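Long-range contact in dTDP Sugar Isomerase (Desulfovibrio desulfuricans subsp. desulfuricans str. G20, PDB 3EJK), which probably catalyses the 3,5-epimerization of dTDP-4-dehydro-6-deoxy-alpha-D-glucose to dTDP-4-dehydro-beta-L-rhamnose, a reaction on the route to dTDP-rhamnose: residues 86-91 / 159-164. Residues are numbered along the deposited sequence; the frame is centred on the assembly and turned at random.
Sequences HVVLYD and IPFSWA
On one face of the five-stranded antiparallel sheet of this cupin-family fold, Val-88 and Tyr-90 of strand 84-90 meet the loop 159-164, which runs alongside them in nearly the opposite direction. Val-88 plants CG2 almost squarely over the Phe-161 ring, 3.7 Å from the centroid and 11° off the normal, a CH-pi contact. Chi1 of 173° puts CG1 anti to the backbone N and CG2 anti to the carbonyl carbon, where CG2 also reaches Trp-163 CH2 at 3.9 Å. The two rings meet edge to face, with Phe-161 CE2 standing 3.6 Å above the centre of the indole of Trp-163. At the indole rim, near its plane, His-86 O lies 3.5 Å from Trp-163 CH2. Further along, Pro-160 CD makes another CH-pi contact over one face of the Tyr-90 ring, 3.5 Å from the centroid, 17° off the normal and displaced toward CE1; Ile-159 CG2 packs on Tyr-90 CB at 3.8 Å. Pro-160 centres an inverse gamma turn, closed by a hydrogen bond from Phe-161 N to Ile-159 O, 2.7 Å. Strand 84-90 lies between strands 102-108 and 123-128; Phe-161 leans on Gln-104 of the first, whereas Ile-159 and Trp-163 extend over the second to Trp-68.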
# COMPACT_ATOMS: atom_id res chain seq x y z
N HIS A 86 -14.76 4.38 7.10
CA HIS A 86 -15.13 4.79 8.44
C HIS A 86 -14.59 3.73 9.36
O HIS A 86 -14.90 2.54 9.22
CB HIS A 86 -16.64 4.96 8.60
CG HIS A 86 -17.16 6.26 8.08
ND1 HIS A 86 -18.34 6.82 8.51
CD2 HIS A 86 -16.59 7.16 7.24
CE1 HIS A 86 -18.52 7.98 7.90
NE2 HIS A 86 -17.46 8.22 7.14
N VAL A 87 -13.71 4.15 10.26
CA VAL A 87 -13.14 3.26 11.26
C VAL A 87 -13.75 3.56 12.62
O VAL A 87 -13.98 4.72 12.97
CB VAL A 87 -11.60 3.42 11.40
CG1 VAL A 87 -11.05 2.37 12.40
CG2 VAL A 87 -10.90 3.33 10.06
N VAL A 88 -14.04 2.51 13.37
CA VAL A 88 -14.48 2.66 14.74
C VAL A 88 -13.58 1.85 15.65
O VAL A 88 -13.28 0.68 15.38
CB VAL A 88 -15.93 2.23 14.98
CG1 VAL A 88 -16.24 2.28 16.47
CG2 VAL A 88 -16.91 3.11 14.18
N LEU A 89 -13.15 2.50 16.72
CA LEU A 89 -12.28 1.88 17.73
C LEU A 89 -13.05 1.80 19.03
O LEU A 89 -13.80 2.69 19.35
CB LEU A 89 -11.00 2.71 17.95
CG LEU A 89 -10.14 3.05 16.72
CD1 LEU A 89 -8.82 3.66 17.20
CD2 LEU A 89 -9.88 1.81 15.93
N TYR A 90 -12.89 0.68 19.72
CA TYR A 90 -13.53 0.44 21.02
C TYR A 90 -12.53 -0.06 22.04
O TYR A 90 -11.89 -1.10 21.86
CB TYR A 90 -14.68 -0.54 20.92
CG TYR A 90 -15.16 -0.96 22.29
CD1 TYR A 90 -15.71 -0.04 23.17
CD2 TYR A 90 -15.03 -2.28 22.72
CE1 TYR A 90 -16.12 -0.40 24.42
CE2 TYR A 90 -15.47 -2.65 23.97
CZ TYR A 90 -16.00 -1.71 24.81
OH TYR A 90 -16.40 -2.09 26.05
N ASP A 91 -12.39 0.72 23.10
CA ASP A 91 -11.43 0.42 24.18
C ASP A 91 -12.00 -0.56 25.20
O ASP A 91 -12.68 -0.18 26.15
CB ASP A 91 -10.99 1.70 24.86
CG ASP A 91 -9.76 1.53 25.71
OD1 ASP A 91 -9.39 0.36 25.99
OD2 ASP A 91 -9.17 2.56 26.08
N ILE A 159 -19.66 -4.87 22.03
CA ILE A 159 -18.90 -3.77 21.41
C ILE A 159 -19.95 -2.72 21.04
O ILE A 159 -20.73 -2.92 20.09
CB ILE A 159 -18.04 -4.25 20.23
CG1 ILE A 159 -17.05 -5.32 20.71
CG2 ILE A 159 -17.25 -3.06 19.60
CD1 ILE A 159 -16.13 -5.86 19.62
N PRO A 160 -19.99 -1.59 21.78
CA PRO A 160 -21.10 -0.63 21.72
C PRO A 160 -21.22 0.27 20.52
O PRO A 160 -21.38 1.48 20.65
CB PRO A 160 -20.92 0.19 22.99
CG PRO A 160 -19.43 0.21 23.14
CD PRO A 160 -19.02 -1.20 22.82
N PHE A 161 -21.14 -0.34 19.34
CA PHE A 161 -21.36 0.39 18.11
C PHE A 161 -22.10 -0.45 17.09
O PHE A 161 -21.70 -1.57 16.77
CB PHE A 161 -20.04 0.89 17.49
CG PHE A 161 -20.24 1.68 16.23
CD1 PHE A 161 -20.51 3.02 16.29
CD2 PHE A 161 -20.18 1.07 14.99
CE1 PHE A 161 -20.71 3.77 15.13
CE2 PHE A 161 -20.38 1.80 13.82
CZ PHE A 161 -20.66 3.16 13.90
N SER A 162 -23.15 0.14 16.53
CA SER A 162 -24.00 -0.54 15.55
C SER A 162 -23.65 -0.21 14.11
O SER A 162 -23.98 0.83 13.58
CB SER A 162 -25.46 -0.18 15.78
OG SER A 162 -26.28 -0.80 14.82
N TRP A 163 -22.99 -1.15 13.46
CA TRP A 163 -22.63 -0.98 12.06
C TRP A 163 -23.87 -0.92 11.22
O TRP A 163 -23.91 -0.27 10.18
CB TRP A 163 -21.73 -2.10 11.54
CG TRP A 163 -20.36 -1.88 11.95
CD1 TRP A 163 -19.66 -2.58 12.88
CD2 TRP A 163 -19.50 -0.84 11.49
NE1 TRP A 163 -18.41 -2.05 13.01
CE2 TRP A 163 -18.28 -0.98 12.17
CE3 TRP A 163 -19.64 0.19 10.57
CZ2 TRP A 163 -17.21 -0.12 11.97
CZ3 TRP A 163 -18.57 1.05 10.36
CH2 TRP A 163 -17.38 0.89 11.06
N ALA A 164 -24.91 -1.58 11.70
CA ALA A 164 -26.16 -1.65 10.93
C ALA A 164 -26.80 -0.28 10.85
O ALA A 164 -27.54 0.05 9.94
CB ALA A 164 -27.12 -2.64 11.54